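Local coordinates for protein putative invasin (Yersinia pseudotuberculosis IP 31758, PDB 5N40) that is an invasin-type adhesin that probably mediates bacterial attachment, built from immunoglobulin-like domains and a terminal domain with a C-type lectin-like fold, at residues V106-L111 against V141-E146. The protein carries 1 engineered substitution. Sequence-based numbering, arbitrary orientation. Where two conformers were deposited one is given.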
ATOM      1  N   VAL A 106      -2.824 -17.966  10.051  1.00 12.35           N
ATOM      2  CA  VAL A 106      -3.870 -16.957  10.171  1.00 13.75           C
ATOM      3  C   VAL A 106      -4.614 -16.798   8.850  1.00 13.28           C
ATOM      4  O   VAL A 106      -4.124 -17.155   7.776  1.00 12.29           O
ATOM      5  CB  VAL A 106      -3.317 -15.587  10.609  1.00 14.24           C
ATOM      6  CG1 VAL A 106      -2.834 -15.640  12.045  1.00 11.77           C
ATOM      7  CG2 VAL A 106      -2.203 -15.126   9.668  1.00 15.26           C
ATOM      8  N   ASP A 107      -5.827 -16.256   8.955  1.00 11.85           N
ATOM      9  CA  ASP A 107      -6.569 -15.727   7.818  1.00 13.24           C
ATOM     10  C   ASP A 107      -6.512 -14.209   7.893  1.00 12.21           C
ATOM     11  O   ASP A 107      -6.738 -13.628   8.963  1.00 12.75           O
ATOM     12  CB  ASP A 107      -8.036 -16.170   7.816  1.00 15.08           C
ATOM     13  CG  ASP A 107      -8.210 -17.673   7.766  1.00 16.03           C
ATOM     14  OD1 ASP A 107      -7.523 -18.341   6.962  1.00 15.54           O
ATOM     15  OD2 ASP A 107      -9.063 -18.171   8.530  1.00 15.00           O
ATOM     16  N   LEU A 108      -6.210 -13.578   6.771  1.00 13.25           N
ATOM     17  CA  LEU A 108      -6.123 -12.129   6.701  1.00 14.75           C
ATOM     18  C   LEU A 108      -7.337 -11.549   5.993  1.00 14.24           C
ATOM     19  O   LEU A 108      -7.765 -12.051   4.949  1.00 12.85           O
ATOM     20  CB  LEU A 108      -4.862 -11.687   5.962  1.00 13.27           C
ATOM     21  CG  LEU A 108      -3.515 -12.133   6.528  1.00 12.88           C
ATOM     22  CD1 LEU A 108      -2.381 -11.461   5.765  1.00 16.70           C
ATOM     23  CD2 LEU A 108      -3.406 -11.834   7.992  1.00 12.11           C
ATOM     24  N   THR A 109      -7.876 -10.480   6.566  1.00 12.44           N
ATOM     25  CA  THR A 109      -8.835  -9.617   5.895  1.00 14.22           C
ATOM     26  C   THR A 109      -8.179  -8.262   5.678  1.00 11.12           C
ATOM     27  O   THR A 109      -7.485  -7.760   6.566  1.00 11.58           O
ATOM     28  CB  THR A 109     -10.110  -9.458   6.726  1.00 16.97           C
ATOM     29  OG1 THR A 109     -10.658 -10.749   7.022  1.00 18.26           O
ATOM     30  CG2 THR A 109     -11.143  -8.642   5.969  1.00 18.14           C
ATOM     31  N   VAL A 110      -8.407  -7.667   4.506  1.00 10.32           N
ATOM     32  CA  VAL A 110      -7.818  -6.375   4.164  1.00 10.76           C
ATOM     33  C   VAL A 110      -8.938  -5.426   3.775  1.00 13.67           C
ATOM     34  O   VAL A 110      -9.694  -5.704   2.838  1.00 16.11           O
ATOM     35  CB  VAL A 110      -6.788  -6.492   3.029  1.00 15.15           C
ATOM     36  CG1 VAL A 110      -6.098  -5.155   2.796  1.00 15.75           C
ATOM     37  CG2 VAL A 110      -5.762  -7.557   3.362  1.00 15.11           C
ATOM     38  N   LEU A 111      -9.027  -4.307   4.492  1.00 12.57           N
ATOM     39  CA  LEU A 111     -10.047  -3.286   4.303  1.00 10.81           C
ATOM     40  C   LEU A 111      -9.378  -1.962   3.960  1.00 13.03           C
ATOM     41  O   LEU A 111      -8.358  -1.600   4.556  1.00 17.74           O
ATOM     42  CB  LEU A 111     -10.887  -3.114   5.572  1.00 14.05           C
ATOM     43  CG  LEU A 111     -11.597  -4.365   6.097  1.00 13.41           C
ATOM     44  CD1 LEU A 111     -12.355  -4.071   7.375  1.00 18.19           C
ATOM     45  CD2 LEU A 111     -12.532  -4.942   5.048  1.00 18.08           C
ATOM     46  N   VAL A 141       1.355 -10.335  15.025  1.00 13.22           N
ATOM     47  CA  VAL A 141       1.684 -11.038  13.790  1.00 13.55           C
ATOM     48  C   VAL A 141       2.471 -10.097  12.882  1.00 15.10           C
ATOM     49  O   VAL A 141       1.977  -9.027  12.500  1.00 13.18           O
ATOM     50  CB  VAL A 141       0.416 -11.541  13.087  1.00 13.60           C
ATOM     51  CG1 VAL A 141       0.753 -12.102  11.702  1.00 13.43           C
ATOM     52  CG2 VAL A 141      -0.297 -12.605  13.941  1.00 10.13           C
ATOM     53  N   LYS A 142       3.684 -10.504  12.522  1.00 14.99           N
ATOM     54  CA  LYS A 142       4.528  -9.698  11.649  1.00 15.73           C
ATOM     55  C   LYS A 142       3.962  -9.658  10.232  1.00 14.81           C
ATOM     56  O   LYS A 142       3.565 -10.684   9.679  1.00 14.51           O
ATOM     57  CB  LYS A 142       5.947 -10.263  11.634  1.00 19.03           C
ATOM     58  CG  LYS A 142       6.690 -10.100  12.955  1.00 16.73           C
ATOM     59  CD  LYS A 142       8.120 -10.632  12.829  1.00 25.63           C
ATOM     60  CE  LYS A 142       8.922 -10.420  14.101  1.00 31.92           C
ATOM     61  NZ  LYS A 142      10.308 -10.978  13.985  1.00 41.06           N
ATOM     62  N   MET A 143       3.967  -8.465   9.638  1.00 15.18           N
ATOM     63  CA  MET A 143       3.323  -8.216   8.355  0.51 13.09           C
ATOM     64  C   MET A 143       4.283  -7.514   7.406  1.00 12.95           C
ATOM     65  O   MET A 143       5.088  -6.677   7.829  1.00 17.28           O
ATOM     66  CB  MET A 143       2.069  -7.352   8.538  0.51 14.01           C
ATOM     67  CG  MET A 143       0.990  -7.579   7.485  0.51 14.99           C
ATOM     68  SD  MET A 143       0.194  -9.196   7.590  0.51 15.31           S
ATOM     69  CE  MET A 143      -0.485  -9.158   9.246  0.51 14.26           C
ATOM     70  N   THR A 144       4.188  -7.852   6.118  1.00 12.38           N
ATOM     71  CA  THR A 144       4.877  -7.124   5.058  1.00 13.16           C
ATOM     72  C   THR A 144       3.883  -6.836   3.940  1.00 16.02           C
ATOM     73  O   THR A 144       2.793  -7.413   3.882  1.00 15.07           O
ATOM     74  CB  THR A 144       6.074  -7.893   4.486  1.00 19.03           C
ATOM     75  OG1 THR A 144       5.606  -9.072   3.832  1.00 16.57           O
ATOM     76  CG2 THR A 144       7.074  -8.261   5.578  1.00 21.48           C
ATOM     77  N   PHE A 145       4.270  -5.935   3.041  1.00 13.21           N
ATOM     78  CA  PHE A 145       3.457  -5.578   1.888  1.00 12.52           C
ATOM     79  C   PHE A 145       4.274  -5.692   0.610  1.00 15.59           C
ATOM     80  O   PHE A 145       5.466  -5.374   0.582  1.00 15.74           O
ATOM     81  CB  PHE A 145       2.898  -4.150   2.002  1.00 13.49           C
ATOM     82  CG  PHE A 145       1.947  -3.970   3.140  1.00 12.71           C
ATOM     83  CD1 PHE A 145       0.612  -4.317   3.003  1.00 13.36           C
ATOM     84  CD2 PHE A 145       2.383  -3.475   4.352  1.00 14.83           C
ATOM     85  CE1 PHE A 145      -0.268  -4.161   4.048  1.00 13.39           C
ATOM     86  CE2 PHE A 145       1.500  -3.312   5.402  1.00 15.52           C
ATOM     87  CZ  PHE A 145       0.172  -3.666   5.247  1.00 13.61           C
ATOM     88  N   GLU A 146       3.601  -6.111  -0.459  1.00 14.43           N
ATOM     89  CA  GLU A 146       4.236  -6.297  -1.757  1.00 13.48           C
ATOM     90  C   GLU A 146       3.295  -5.855  -2.867  1.00 14.17           C
ATOM     91  O   GLU A 146       2.132  -6.267  -2.898  1.00 13.16           O
ATOM     92  CB  GLU A 146       4.631  -7.765  -1.958  1.00 14.21           C
ATOM     93  CG  GLU A 146       5.473  -8.010  -3.194  1.00 15.47           C
ATOM     94  CD  GLU A 146       5.951  -9.444  -3.304  1.00 18.05           C
ATOM     95  OE1 GLU A 146       5.378 -10.323  -2.628  1.00 19.98           O
ATOM     96  OE2 GLU A 146       6.899  -9.686  -4.074  1.00 19.27           O
TER
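L108 and M143 form the closer of two apolar pairs between strands that lie in different sheets. The CD1 methyl of L108 rests on M143 SD at 3.9 Å. Its other branch, CD2, approaches the terminal methyl CE of M143 at 4.2 Å. The two side chains pass alongside each other, pointing opposite ways, and each leucine branch meets a different atom of the thioether end. M143 leaves its strand with CG anti to the backbone N (chi1 -152°). The chain then turns twice, at chi2 69° and chi3 59°, which lays SD and CE alongside the leucine. M143 was modelled in two conformers, so its distances hold for one of them and are less certain.

A second, looser pair lies nearer the start of both segments. One methyl of each valine takes part, V106 CG1 and V141 CG2, at 4.4 Å. All four residues are buried, and the CB of each is directed at the other segment. The backbones stay well apart, with V106 CA and V141 CA 8.9 Å from each other, so side chains alone bridge the gap.

The contact joins the two sheets of a beta-sandwich in the immunoglobulin-like domain preceding the lectin-like domain. Strand 106-112 is an outer strand of one sheet and pairs with strand 123-131, through backbone bonds such as D107 with K130. Strand 142-151 lies in the other sheet, between strands 197-204 and 176-177. A204 of strand 197-204 touches both valines. From strand 123-131, A129 packs on L108 and V127 on M143.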